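Local coordinates for UDP-glucose:anthocyanidin 3-O-glucosyltransferase (Clitoria ternatea, PDB 4REL), which is a plant member of the UDP-glycosyltransferase family, with the GT-B fold, in which two Rossmann-like domains face each other across a cleft, at residues N252-W257 / W325-H330; V337-T342 / L401-E406; S232-V237 / A433-T438. All coordinates share one frame; numbering follows the deposited sequence.

How the contacts relate
Contacts 1 and 2 belong to the domain built on the six-stranded parallel sheet, whereas contact 3 lies at the edge of the seven-stranded one. The first two have centres 18 Å apart and meet where Gln-328 OE1 comes 4.1 Å from Phe-340 CZ. Contact 3 touches neither: its centre is 32 Å from that of contact 1 and 33 Å from that of contact 2, with nearest atoms about 13 and 17 Å apart. No segment contributes a residue to the pocket of 3,5,7-trihydroxy-2-(4-hydroxyphenyl)-4h-chromen-4-one. Two neighbouring elements run close to pocket residues along the chain: His-17 directly precedes helix 18-31, which packs on contact 3, and Phe-365 follows strand 359-361, the neighbour of strand 337-342.

Contact 1: residues N252-W257 / W325-H330; sequences NGCLSW and WVPQSH
Largely apolar packing joins Cys-254 and Leu-255, in the first turn of helix 254-259, to Val-326, Pro-327 and His-330 at the entry to helix 328-332, beside one edge of the six-stranded sheet. Some 272 Å² is buried in all. At its inner part Cys-254 SG is 3.5 Å from Val-326 CG1 and 4.3 Å from Pro-327 CD. Leu-255 forms the outer part: with CG anti to its carbonyl carbon (chi1 -63°) the side chain reaches over to His-330, where the two methyls divide the work. CD1 lies 3.8 Å from His-330 CB and approaches the imidazole obliquely, while CD2 comes to 3.7 Å from His-330 O. The third point of approach is polar, yet Asn-252 ND2, although 2.8 Å from Trp-325 O, has too poor an angle to count as a hydrogen bond. The same ND2 stands at the edge of the indole, near its plane, and Pro-327 N lies 3.6 Å above one face of the Trp-325 indole, displaced toward its rim. Trp-325 N is buried here and has no partner in the model. Both helices begin at this contact, with Gly-253 and Pro-327 as the N-cap residues; Gly-253 has a positive phi of 65°, and Pro-327 centres an inverse gamma turn. Asp-250 accepts from the amides of Cys-254 and Leu-255 through its two carboxylate oxygens. Beneath, Val-326 packs on Val-297 and Tyr-268 of the sheet, Asn-252 touches Val-323 of edge strand 320-323, and Gln-328 bonds to Tyr-268 and to Glu-351 of helix 346-354.

Contact 2: residues V337-T342 / L401-E406; sequences VGVFVT and LILVQE
The flat group engaged across this contact is the peptide between Gly-338 and Val-339: Leu-403 CD2 sits squarely above one face of it, 3.6 Å from Gly-338 C. Because Gly-338 carries no CB on the side facing the helix, the same methyl also comes to 3.7 Å from Gly-338 CA. The single aromatic ring of the two segments, Phe-340, is not involved. Thr-342 CB lies 3.5 Å above one of its faces, toward the rim, and the ring of Tyr-268 meets it with planes about 5° apart. Val-339 does the remaining work by splitting its methyls between two helix residues. Val-339 CG1, held between the backbone N and the carbonyl carbon at chi1 70°, is 3.9 Å from Leu-403 CG; Val-339 CG2 is 3.6 Å from Ile-402 CG2. Both side-chain pairs cross at roughly a right angle. It is the short CG2 branch of Ile-402 that makes the contact, and it also lies 3.9 Å from Gly-338 O. In strand 337-342, Val-339 faces helix 392-403, while Phe-340 and Thr-342 touch helix 346-354. The strand's own backbone is engaged laterally, by residues that include Val-266, Tyr-268 and Ile-360. Arg-412 NH1 donates to Ile-402 O and Gln-405 O at the helix end, where its charge would probably suit the helix dipole. Across the two segments the 175 Å² is buried by van der Waals contact alone, methyl against methyl and methyl against the glycine backbone.

Contact 3: residues S232-V237 / A433-T438; sequences SLLYVV and AEDFNT
Asp-435 and the strand backbone form the tight half of this contact. Tyr-235 N donates to Asp-435 OD2 at 2.9 Å in an almost straight bond (177°), reaching the anti side of the oxygen 22° out of the carboxylate plane. A water donates both to Asp-435 OD2, at 2.6 Å, and to Leu-233 O, at 2.9 Å, while the other carboxylate oxygen, OD1, is held by Gln-431. With both oxygens held, the rotation of the carboxylate is fixed, and it probably remains charged despite its burial. The fit is close: Asp-435 CB lies 3.2 Å from Tyr-235 O, a buried carbonyl oxygen that has no partner in the model. Leu-234 fills the space alongside, its CD2 3.9 Å from Asp-435 CG and 3.7 Å from Thr-438 CG2. Thr-438, at the rim beside Leu-234, can present this methyl because CG2 stands anti to that residue's backbone N.

The solvent side is the outer face of the helix, where Glu-434 and Asn-437 are exposed. Packing is also sparse farther along the strand: Val-236 CG1 makes one oblique approach to the Phe-436 ring, 3.9 Å from Phe-436 CD1, and that ring also touches Lys-27, Leu-28 and Ile-31 of helix 18-31. Tyr-235 sends its hydroxyl away from the helix to Asp-218. Strand and helix axes pass 7.1 Å apart at 120°. A C-terminal helix returning to pack on the edge strand of the N-terminal Rossmann-like domain is the arrangement known from GT-B glycosyltransferases.

Contact 1: residues N252-W257 / W325-H330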
ATOM      1  N   ASN A 252       3.054  23.706  -6.692  1.00 39.10           N
ATOM      2  CA  ASN A 252       2.614  24.472  -5.535  1.00 40.51           C
ATOM      3  C   ASN A 252       3.762  25.015  -4.689  1.00 38.34           C
ATOM      4  O   ASN A 252       3.532  25.704  -3.700  1.00 43.73           O
ATOM      5  CB  ASN A 252       1.678  23.636  -4.658  1.00 44.63           C
ATOM      6  CG  ASN A 252       0.600  22.927  -5.457  1.00 42.54           C
ATOM      7  OD1 ASN A 252      -0.413  23.523  -5.821  1.00 41.24           O
ATOM      8  ND2 ASN A 252       0.815  21.644  -5.728  1.00 42.48           N
ATOM      9  N   GLY A 253       4.997  24.706  -5.070  1.00 22.94           N
ATOM     10  CA  GLY A 253       6.153  25.196  -4.333  1.00 27.12           C
ATOM     11  C   GLY A 253       6.248  24.657  -2.910  1.00 29.17           C
ATOM     12  O   GLY A 253       6.671  25.363  -1.986  1.00 24.35           O
ATOM     13  N   CYS A 254       5.866  23.395  -2.739  1.00 31.09           N
ATOM     14  CA  CYS A 254       5.835  22.764  -1.421  1.00 26.27           C
ATOM     15  C   CYS A 254       7.182  22.756  -0.734  1.00 23.91           C
ATOM     16  O   CYS A 254       7.293  23.116   0.441  1.00 23.14           O
ATOM     17  CB  CYS A 254       5.338  21.332  -1.545  1.00 30.35           C
ATOM     18  SG  CYS A 254       3.597  21.215  -1.863  1.00 30.23           S
ATOM     19  N   LEU A 255       8.210  22.332  -1.465  1.00 20.22           N
ATOM     20  CA  LEU A 255       9.523  22.163  -0.868  1.00 21.25           C
ATOM     21  C   LEU A 255      10.130  23.495  -0.478  1.00 21.90           C
ATOM     22  O   LEU A 255      10.759  23.612   0.577  1.00 24.82           O
ATOM     23  CB  LEU A 255      10.457  21.392  -1.803  1.00 25.85           C
ATOM     24  CG  LEU A 255      10.010  19.966  -2.109  1.00 22.01           C
ATOM     25  CD1 LEU A 255      11.003  19.288  -3.057  1.00 27.56           C
ATOM     26  CD2 LEU A 255       9.861  19.166  -0.822  1.00 23.01           C
ATOM     27  N   SER A 256       9.940  24.497  -1.334  1.00 21.39           N
ATOM     28  CA  SER A 256      10.463  25.824  -1.059  1.00 27.87           C
ATOM     29  C   SER A 256       9.752  26.377   0.173  1.00 24.16           C
ATOM     30  O   SER A 256      10.377  26.970   1.057  1.00 27.18           O
ATOM     31  CB  SER A 256      10.254  26.742  -2.266  1.00 30.79           C
ATOM     32  OG  SER A 256      10.826  28.016  -2.039  1.00 36.89           O
ATOM     33  N   TRP A 257       8.443  26.160   0.223  1.00 23.13           N
ATOM     34  CA  TRP A 257       7.644  26.570   1.369  1.00 19.53           C
ATOM     35  C   TRP A 257       8.145  25.874   2.636  1.00 19.51           C
ATOM     36  O   TRP A 257       8.323  26.507   3.679  1.00 21.06           O
ATOM     37  CB  TRP A 257       6.171  26.247   1.124  1.00 24.89           C
ATOM     38  CG  TRP A 257       5.241  26.822   2.160  1.00 23.04           C
ATOM     39  CD1 TRP A 257       4.694  28.072   2.163  1.00 28.92           C
ATOM     40  CD2 TRP A 257       4.739  26.162   3.330  1.00 18.17           C
ATOM     41  NE1 TRP A 257       3.893  28.237   3.267  1.00 24.45           N
ATOM     42  CE2 TRP A 257       3.900  27.077   3.998  1.00 21.24           C
ATOM     43  CE3 TRP A 257       4.918  24.888   3.879  1.00 17.23           C
ATOM     44  CZ2 TRP A 257       3.236  26.756   5.186  1.00 20.46           C
ATOM     45  CZ3 TRP A 257       4.261  24.570   5.059  1.00 17.18           C
ATOM     46  CH2 TRP A 257       3.434  25.500   5.699  1.00 16.35           C
ATOM     47  N   TRP A 325      -2.291  18.491  -4.931  1.00 17.96           N
ATOM     48  CA  TRP A 325      -1.246  17.484  -5.098  1.00 22.02           C
ATOM     49  C   TRP A 325       0.073  17.947  -4.485  1.00 25.51           C
ATOM     50  O   TRP A 325       0.398  19.134  -4.529  1.00 21.90           O
ATOM     51  CB  TRP A 325      -1.046  17.191  -6.592  1.00 30.73           C
ATOM     52  CG  TRP A 325       0.161  16.353  -6.895  1.00 41.44           C
ATOM     53  CD1 TRP A 325       0.215  14.990  -6.974  1.00 44.87           C
ATOM     54  CD2 TRP A 325       1.490  16.823  -7.163  1.00 40.90           C
ATOM     55  NE1 TRP A 325       1.495  14.584  -7.274  1.00 44.81           N
ATOM     56  CE2 TRP A 325       2.296  15.691  -7.392  1.00 45.18           C
ATOM     57  CE3 TRP A 325       2.075  18.094  -7.227  1.00 42.39           C
ATOM     58  CZ2 TRP A 325       3.660  15.791  -7.682  1.00 41.61           C
ATOM     59  CZ3 TRP A 325       3.426  18.192  -7.515  1.00 38.05           C
ATOM     60  CH2 TRP A 325       4.203  17.049  -7.738  1.00 37.43           C
ATOM     61  N   VAL A 326       0.824  17.013  -3.901  1.00 19.29           N
ATOM     62  CA  VAL A 326       2.190  17.291  -3.471  1.00 15.21           C
ATOM     63  C   VAL A 326       3.110  16.169  -3.949  1.00 18.87           C
ATOM     64  O   VAL A 326       2.658  15.043  -4.165  1.00 21.12           O
ATOM     65  CB  VAL A 326       2.314  17.407  -1.922  1.00 22.65           C
ATOM     66  CG1 VAL A 326       1.410  18.488  -1.386  1.00 21.15           C
ATOM     67  CG2 VAL A 326       2.010  16.080  -1.257  1.00 23.78           C
ATOM     68  N   PRO A 327       4.401  16.477  -4.127  1.00 21.04           N
ATOM     69  CA  PRO A 327       5.380  15.402  -4.340  1.00 20.54           C
ATOM     70  C   PRO A 327       5.633  14.712  -2.993  1.00 20.55           C
ATOM     71  O   PRO A 327       6.546  15.093  -2.250  1.00 20.56           O
ATOM     72  CB  PRO A 327       6.616  16.157  -4.828  1.00 20.30           C
ATOM     73  CG  PRO A 327       6.507  17.519  -4.196  1.00 23.35           C
ATOM     74  CD  PRO A 327       5.024  17.816  -4.091  1.00 19.87           C
ATOM     75  N   GLN A 328       4.815  13.714  -2.672  1.00 19.06           N
ATOM     76  CA  GLN A 328       4.766  13.200  -1.302  1.00 19.39           C
ATOM     77  C   GLN A 328       6.095  12.626  -0.819  1.00 19.77           C
ATOM     78  O   GLN A 328       6.480  12.859   0.320  1.00 16.18           O
ATOM     79  CB  GLN A 328       3.636  12.185  -1.129  1.00 17.80           C
ATOM     80  CG  GLN A 328       3.530  11.631   0.291  1.00 16.81           C
ATOM     81  CD  GLN A 328       2.314  10.766   0.488  1.00 21.09           C
ATOM     82  OE1 GLN A 328       1.214  11.269   0.718  1.00 21.68           O
ATOM     83  NE2 GLN A 328       2.499   9.455   0.405  1.00 26.08           N
ATOM     84  N   SER A 329       6.798  11.907  -1.699  1.00 17.71           N
ATOM     85  CA  SER A 329       8.103  11.337  -1.376  1.00 17.90           C
ATOM     86  C   SER A 329       9.041  12.419  -0.880  1.00 23.32           C
ATOM     87  O   SER A 329       9.728  12.253   0.130  1.00 23.77           O
ATOM     88  CB  SER A 329       8.726  10.680  -2.619  1.00 21.12           C
ATOM     89  OG  SER A 329       7.936   9.601  -3.077  1.00 33.45           O
ATOM     90  N   HIS A 330       9.061  13.535  -1.606  1.00 18.80           N
ATOM     91  CA  HIS A 330       9.927  14.648  -1.252  1.00 16.42           C
ATOM     92  C   HIS A 330       9.415  15.369  -0.020  1.00 13.24           C
ATOM     93  O   HIS A 330      10.209  15.842   0.801  1.00 17.82           O
ATOM     94  CB  HIS A 330      10.045  15.626  -2.418  1.00 24.18           C
ATOM     95  CG  HIS A 330      10.942  15.143  -3.515  1.00 39.23           C
ATOM     96  ND1 HIS A 330      10.533  14.234  -4.466  1.00 45.49           N
ATOM     97  CD2 HIS A 330      12.231  15.443  -3.806  1.00 48.28           C
ATOM     98  CE1 HIS A 330      11.531  13.994  -5.299  1.00 47.64           C
ATOM     99  NE2 HIS A 330      12.571  14.715  -4.922  1.00 50.48           N
TER

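Contact 2: residues V337-T342 / L401-E406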
ATOM      1  N   VAL A 337       8.968  18.560   8.114  1.00 14.59           N
ATOM      2  CA  VAL A 337       7.728  17.832   8.415  1.00 12.40           C
ATOM      3  C   VAL A 337       7.863  17.073   9.730  1.00 14.89           C
ATOM      4  O   VAL A 337       8.760  16.239   9.879  1.00 13.48           O
ATOM      5  CB  VAL A 337       7.346  16.867   7.269  1.00 14.18           C
ATOM      6  CG1 VAL A 337       6.099  16.037   7.628  1.00 13.19           C
ATOM      7  CG2 VAL A 337       7.124  17.647   5.981  1.00 16.81           C
ATOM      8  N   GLY A 338       6.970  17.364  10.678  1.00 10.80           N
ATOM      9  CA  GLY A 338       7.069  16.799  12.011  1.00  9.61           C
ATOM     10  C   GLY A 338       6.022  15.745  12.302  1.00 10.94           C
ATOM     11  O   GLY A 338       6.166  14.965  13.239  1.00 11.82           O
ATOM     12  N   VAL A 339       4.966  15.707  11.501  1.00  9.58           N
ATOM     13  CA  VAL A 339       3.948  14.673  11.671  1.00  8.34           C
ATOM     14  C   VAL A 339       3.211  14.461  10.355  1.00 11.83           C
ATOM     15  O   VAL A 339       3.034  15.406   9.584  1.00 12.93           O
ATOM     16  CB  VAL A 339       2.963  15.018  12.833  1.00  8.36           C
ATOM     17  CG1 VAL A 339       2.064  16.203  12.469  1.00  8.87           C
ATOM     18  CG2 VAL A 339       2.122  13.807  13.217  1.00  9.84           C
ATOM     19  N   PHE A 340       2.810  13.213  10.101  1.00  7.78           N
ATOM     20  CA  PHE A 340       2.068  12.833   8.909  1.00  8.47           C
ATOM     21  C   PHE A 340       0.694  12.359   9.389  1.00 10.49           C
ATOM     22  O   PHE A 340       0.590  11.395  10.151  1.00 11.38           O
ATOM     23  CB  PHE A 340       2.805  11.694   8.213  1.00  7.93           C
ATOM     24  CG  PHE A 340       2.127  11.164   6.970  1.00 10.29           C
ATOM     25  CD1 PHE A 340       1.297  11.963   6.192  1.00  9.76           C
ATOM     26  CD2 PHE A 340       2.336   9.850   6.580  1.00 11.70           C
ATOM     27  CE1 PHE A 340       0.696  11.461   5.043  1.00 12.43           C
ATOM     28  CE2 PHE A 340       1.730   9.337   5.435  1.00 11.56           C
ATOM     29  CZ  PHE A 340       0.909  10.148   4.668  1.00 12.96           C
ATOM     30  N   VAL A 341      -0.350  13.067   8.967  1.00  8.56           N
ATOM     31  CA  VAL A 341      -1.718  12.735   9.341  1.00  6.70           C
ATOM     32  C   VAL A 341      -2.271  11.959   8.157  1.00  8.79           C
ATOM     33  O   VAL A 341      -2.382  12.491   7.039  1.00  9.70           O
ATOM     34  CB  VAL A 341      -2.508  14.018   9.593  1.00  8.77           C
ATOM     35  CG1 VAL A 341      -3.955  13.696   9.979  1.00  8.13           C
ATOM     36  CG2 VAL A 341      -1.809  14.845  10.675  1.00 10.69           C
ATOM     37  N   THR A 342      -2.597  10.691   8.390  1.00 10.59           N
ATOM     38  CA  THR A 342      -2.734   9.746   7.290  1.00 10.30           C
ATOM     39  C   THR A 342      -3.862   8.741   7.496  1.00 13.87           C
ATOM     40  O   THR A 342      -4.237   8.421   8.630  1.00 11.39           O
ATOM     41  CB  THR A 342      -1.413   8.970   7.089  1.00 14.62           C
ATOM     42  OG1 THR A 342      -1.572   7.999   6.047  1.00 14.94           O
ATOM     43  CG2 THR A 342      -0.999   8.253   8.368  1.00 12.75           C
ATOM     44  N   LEU A 401       0.454  16.555  20.896  1.00 12.53           N
ATOM     45  CA  LEU A 401       1.196  15.436  21.462  1.00 13.18           C
ATOM     46  C   LEU A 401       2.442  15.136  20.644  1.00 17.33           C
ATOM     47  O   LEU A 401       3.550  15.111  21.182  1.00 12.55           O
ATOM     48  CB  LEU A 401       0.311  14.192  21.538  1.00 13.65           C
ATOM     49  CG  LEU A 401       1.024  12.907  21.961  1.00 18.88           C
ATOM     50  CD1 LEU A 401       1.543  13.059  23.380  1.00 22.53           C
ATOM     51  CD2 LEU A 401       0.086  11.722  21.864  1.00 16.92           C
ATOM     52  N   ILE A 402       2.259  14.940  19.338  1.00 15.65           N
ATOM     53  CA  ILE A 402       3.367  14.555  18.465  1.00 13.47           C
ATOM     54  C   ILE A 402       4.311  15.719  18.140  1.00 14.19           C
ATOM     55  O   ILE A 402       5.531  15.560  18.171  1.00 14.61           O
ATOM     56  CB  ILE A 402       2.850  13.950  17.148  1.00  9.98           C
ATOM     57  CG1 ILE A 402       1.936  12.742  17.417  1.00 22.55           C
ATOM     58  CG2 ILE A 402       4.011  13.584  16.222  1.00 12.87           C
ATOM     59  CD1 ILE A 402       2.598  11.596  18.160  1.00 23.61           C
ATOM     60  N   LEU A 403       3.765  16.888  17.821  1.00 12.52           N
ATOM     61  CA  LEU A 403       4.617  17.990  17.360  1.00 12.43           C
ATOM     62  C   LEU A 403       5.421  18.702  18.450  1.00 15.38           C
ATOM     63  O   LEU A 403       6.569  19.070  18.214  1.00 17.65           O
ATOM     64  CB  LEU A 403       3.811  19.026  16.576  1.00 14.22           C
ATOM     65  CG  LEU A 403       3.428  18.595  15.166  1.00 10.99           C
ATOM     66  CD1 LEU A 403       2.464  19.622  14.557  1.00 11.04           C
ATOM     67  CD2 LEU A 403       4.685  18.458  14.313  1.00 10.14           C
ATOM     68  N   VAL A 404       4.824  18.917  19.622  1.00 15.48           N
ATOM     69  CA  VAL A 404       5.450  19.810  20.606  1.00 17.65           C
ATOM     70  C   VAL A 404       5.589  19.289  22.044  1.00 24.62           C
ATOM     71  O   VAL A 404       6.515  19.684  22.743  1.00 31.75           O
ATOM     72  CB  VAL A 404       4.765  21.220  20.653  1.00 18.94           C
ATOM     73  CG1 VAL A 404       4.885  21.933  19.320  1.00 25.45           C
ATOM     74  CG2 VAL A 404       3.312  21.108  21.076  1.00 23.35           C
ATOM     75  N   GLN A 405       4.685  18.421  22.490  1.00 18.43           N
ATOM     76  CA  GLN A 405       4.673  18.027  23.903  1.00 18.20           C
ATOM     77  C   GLN A 405       5.737  16.992  24.280  1.00 22.79           C
ATOM     78  O   GLN A 405       6.068  16.101  23.485  1.00 18.47           O
ATOM     79  CB  GLN A 405       3.280  17.562  24.322  1.00 17.96           C
ATOM     80  CG  GLN A 405       2.225  18.650  24.154  1.00 22.24           C
ATOM     81  CD  GLN A 405       0.828  18.193  24.529  1.00 27.78           C
ATOM     82  OE1 GLN A 405       0.563  16.999  24.658  1.00 28.30           O
ATOM     83  NE2 GLN A 405      -0.077  19.151  24.698  1.00 26.67           N
ATOM     84  N   GLU A 406       6.272  17.119  25.498  1.00 20.28           N
ATOM     85  CA  GLU A 406       7.296  16.193  25.987  1.00 16.25           C
ATOM     86  C   GLU A 406       6.722  14.779  26.073  1.00 18.87           C
ATOM     87  O   GLU A 406       7.447  13.799  25.934  1.00 20.15           O
ATOM     88  CB  GLU A 406       7.849  16.653  27.350  1.00 22.75           C
ATOM     89  CG  GLU A 406       9.213  16.039  27.743  1.00 30.51           C
ATOM     90  CD  GLU A 406       9.092  14.680  28.426  1.00 45.30           C
ATOM     91  OE1 GLU A 406       8.018  14.400  29.006  1.00 50.32           O
ATOM     92  OE2 GLU A 406      10.070  13.894  28.385  1.00 44.94           O
TER

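Contact 3: residues S232-V237 / A433-T438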
ATOM      1  N   SER A 232       7.770 -20.173   0.395  1.00 11.61           N
ATOM      2  CA  SER A 232       8.901 -19.257   0.512  1.00  9.62           C
ATOM      3  C   SER A 232       8.377 -17.856   0.770  1.00 12.09           C
ATOM      4  O   SER A 232       7.434 -17.416   0.108  1.00 13.66           O
ATOM      5  CB  SER A 232       9.734 -19.277  -0.774  1.00 16.03           C
ATOM      6  OG  SER A 232      10.828 -18.383  -0.685  1.00 16.28           O
ATOM      7  N   LEU A 233       8.958 -17.167   1.751  1.00 10.90           N
ATOM      8  CA  LEU A 233       8.581 -15.793   2.043  1.00  8.82           C
ATOM      9  C   LEU A 233       9.774 -14.906   1.776  1.00 12.83           C
ATOM     10  O   LEU A 233      10.817 -15.069   2.413  1.00 12.58           O
ATOM     11  CB  LEU A 233       8.169 -15.643   3.511  1.00  9.28           C
ATOM     12  CG  LEU A 233       7.779 -14.241   3.994  1.00 13.29           C
ATOM     13  CD1 LEU A 233       6.472 -13.757   3.348  1.00 12.70           C
ATOM     14  CD2 LEU A 233       7.646 -14.246   5.516  1.00 12.77           C
ATOM     15  N   LEU A 234       9.625 -13.975   0.837  1.00  8.83           N
ATOM     16  CA  LEU A 234      10.728 -13.111   0.432  1.00  8.13           C
ATOM     17  C   LEU A 234      10.327 -11.651   0.602  1.00 12.86           C
ATOM     18  O   LEU A 234       9.209 -11.260   0.235  1.00 15.44           O
ATOM     19  CB  LEU A 234      11.093 -13.377  -1.037  1.00  9.75           C
ATOM     20  CG  LEU A 234      11.491 -14.801  -1.442  1.00 11.50           C
ATOM     21  CD1 LEU A 234      11.628 -14.937  -2.977  1.00  9.59           C
ATOM     22  CD2 LEU A 234      12.785 -15.197  -0.752  1.00  9.40           C
ATOM     23  N   TYR A 235      11.224 -10.846   1.166  1.00 11.22           N
ATOM     24  CA  TYR A 235      10.977  -9.412   1.286  1.00 12.42           C
ATOM     25  C   TYR A 235      11.873  -8.679   0.293  1.00 19.45           C
ATOM     26  O   TYR A 235      13.091  -8.861   0.296  1.00 28.45           O
ATOM     27  CB  TYR A 235      11.277  -8.911   2.703  1.00 10.62           C
ATOM     28  CG  TYR A 235      10.261  -9.267   3.767  1.00 14.66           C
ATOM     29  CD1 TYR A 235       9.400  -8.305   4.284  1.00 15.42           C
ATOM     30  CD2 TYR A 235      10.180 -10.559   4.272  1.00 13.76           C
ATOM     31  CE1 TYR A 235       8.472  -8.630   5.278  1.00 14.36           C
ATOM     32  CE2 TYR A 235       9.265 -10.888   5.259  1.00 15.96           C
ATOM     33  CZ  TYR A 235       8.414  -9.921   5.751  1.00 17.72           C
ATOM     34  OH  TYR A 235       7.521 -10.267   6.735  1.00 18.95           O
ATOM     35  N   VAL A 236      11.269  -7.870  -0.567  1.00  9.42           N
ATOM     36  CA  VAL A 236      12.028  -7.021  -1.473  1.00 11.34           C
ATOM     37  C   VAL A 236      11.735  -5.569  -1.124  1.00 12.11           C
ATOM     38  O   VAL A 236      10.572  -5.179  -0.972  1.00 14.63           O
ATOM     39  CB  VAL A 236      11.690  -7.316  -2.937  1.00 12.95           C
ATOM     40  CG1 VAL A 236      12.419  -6.347  -3.869  1.00 12.65           C
ATOM     41  CG2 VAL A 236      12.071  -8.750  -3.264  1.00 10.79           C
ATOM     42  N   VAL A 237      12.804  -4.792  -0.968  1.00 13.67           N
ATOM     43  CA  VAL A 237      12.722  -3.409  -0.512  1.00 16.89           C
ATOM     44  C   VAL A 237      11.769  -2.616  -1.396  1.00 13.80           C
ATOM     45  O   VAL A 237      11.923  -2.599  -2.623  1.00 15.84           O
ATOM     46  CB  VAL A 237      14.126  -2.755  -0.512  1.00 20.77           C
ATOM     47  CG1 VAL A 237      14.031  -1.244  -0.429  1.00 21.36           C
ATOM     48  CG2 VAL A 237      14.956  -3.303   0.641  1.00 25.96           C
ATOM     49  N   ALA A 433      18.319  -7.894   0.312  1.00 16.11           N
ATOM     50  CA  ALA A 433      19.296  -8.063  -0.763  1.00 14.96           C
ATOM     51  C   ALA A 433      19.409  -9.543  -1.106  1.00 14.84           C
ATOM     52  O   ALA A 433      19.409  -9.915  -2.281  1.00 16.21           O
ATOM     53  CB  ALA A 433      20.648  -7.480  -0.380  1.00 16.50           C
ATOM     54  N   GLU A 434      19.470 -10.389  -0.079  1.00 14.63           N
ATOM     55  CA  GLU A 434      19.503 -11.831  -0.294  1.00 19.14           C
ATOM     56  C   GLU A 434      18.185 -12.319  -0.898  1.00 14.87           C
ATOM     57  O   GLU A 434      18.174 -13.137  -1.818  1.00 14.03           O
ATOM     58  CB  GLU A 434      19.783 -12.574   1.019  1.00 21.53           C
ATOM     59  CG  GLU A 434      19.738 -14.090   0.873  1.00 32.65           C
ATOM     60  CD  GLU A 434      19.506 -14.811   2.193  1.00 47.31           C
ATOM     61  OE1 GLU A 434      20.052 -14.368   3.226  1.00 48.99           O
ATOM     62  OE2 GLU A 434      18.768 -15.822   2.195  1.00 50.83           O
ATOM     63  N   ASP A 435      17.071 -11.815  -0.380  1.00  9.81           N
ATOM     64  CA  ASP A 435      15.765 -12.251  -0.851  1.00  8.68           C
ATOM     65  C   ASP A 435      15.535 -11.872  -2.307  1.00 12.59           C
ATOM     66  O   ASP A 435      14.914 -12.630  -3.049  1.00 11.58           O
ATOM     67  CB  ASP A 435      14.655 -11.673   0.035  1.00 10.77           C
ATOM     68  CG  ASP A 435      14.545 -12.389   1.361  1.00 15.59           C
ATOM     69  OD1 ASP A 435      15.372 -13.302   1.625  1.00 15.12           O
ATOM     70  OD2 ASP A 435      13.640 -12.027   2.143  1.00 15.02           O
ATOM     71  N   PHE A 436      16.041 -10.709  -2.711  1.00  9.15           N
ATOM     72  CA  PHE A 436      15.926 -10.290  -4.100  1.00 14.57           C
ATOM     73  C   PHE A 436      16.704 -11.250  -4.987  1.00 11.82           C
ATOM     74  O   PHE A 436      16.229 -11.657  -6.049  1.00 11.14           O
ATOM     75  CB  PHE A 436      16.432  -8.863  -4.302  1.00 12.27           C
ATOM     76  CG  PHE A 436      16.327  -8.383  -5.728  1.00 12.33           C
ATOM     77  CD1 PHE A 436      15.111  -7.966  -6.245  1.00 11.61           C
ATOM     78  CD2 PHE A 436      17.442  -8.348  -6.544  1.00 10.78           C
ATOM     79  CE1 PHE A 436      15.010  -7.520  -7.563  1.00 12.13           C
ATOM     80  CE2 PHE A 436      17.346  -7.902  -7.864  1.00 14.69           C
ATOM     81  CZ  PHE A 436      16.128  -7.489  -8.367  1.00 14.12           C
ATOM     82  N   ASN A 437      17.905 -11.625  -4.562  1.00 12.80           N
ATOM     83  CA  ASN A 437      18.701 -12.576  -5.328  0.50 11.36           C
ATOM     84  C   ASN A 437      17.990 -13.920  -5.431  1.00 13.06           C
ATOM     85  O   ASN A 437      18.013 -14.565  -6.469  1.00 13.14           O
ATOM     86  CB  ASN A 437      20.103 -12.739  -4.722  0.50 11.84           C
ATOM     87  CG  ASN A 437      20.968 -11.507  -4.912  0.50 17.09           C
ATOM     88  OD1 ASN A 437      20.854 -10.804  -5.914  0.50 17.31           O
ATOM     89  ND2 ASN A 437      21.842 -11.241  -3.944  0.50 21.94           N
ATOM     90  N   THR A 438      17.335 -14.326  -4.347  1.00 11.15           N
ATOM     91  CA  THR A 438      16.588 -15.578  -4.351  1.00 12.46           C
ATOM     92  C   THR A 438      15.478 -15.539  -5.394  1.00 12.47           C
ATOM     93  O   THR A 438      15.274 -16.506  -6.142  1.00 11.60           O
ATOM     94  CB  THR A 438      15.988 -15.862  -2.959  1.00 11.37           C
ATOM     95  OG1 THR A 438      17.060 -16.086  -2.039  1.00 12.54           O
ATOM     96  CG2 THR A 438      15.093 -17.093  -2.989  1.00 13.37           C
TER
HETATM   97  O   HOH W   1      12.675 -13.478   4.012  1.00 31.11           O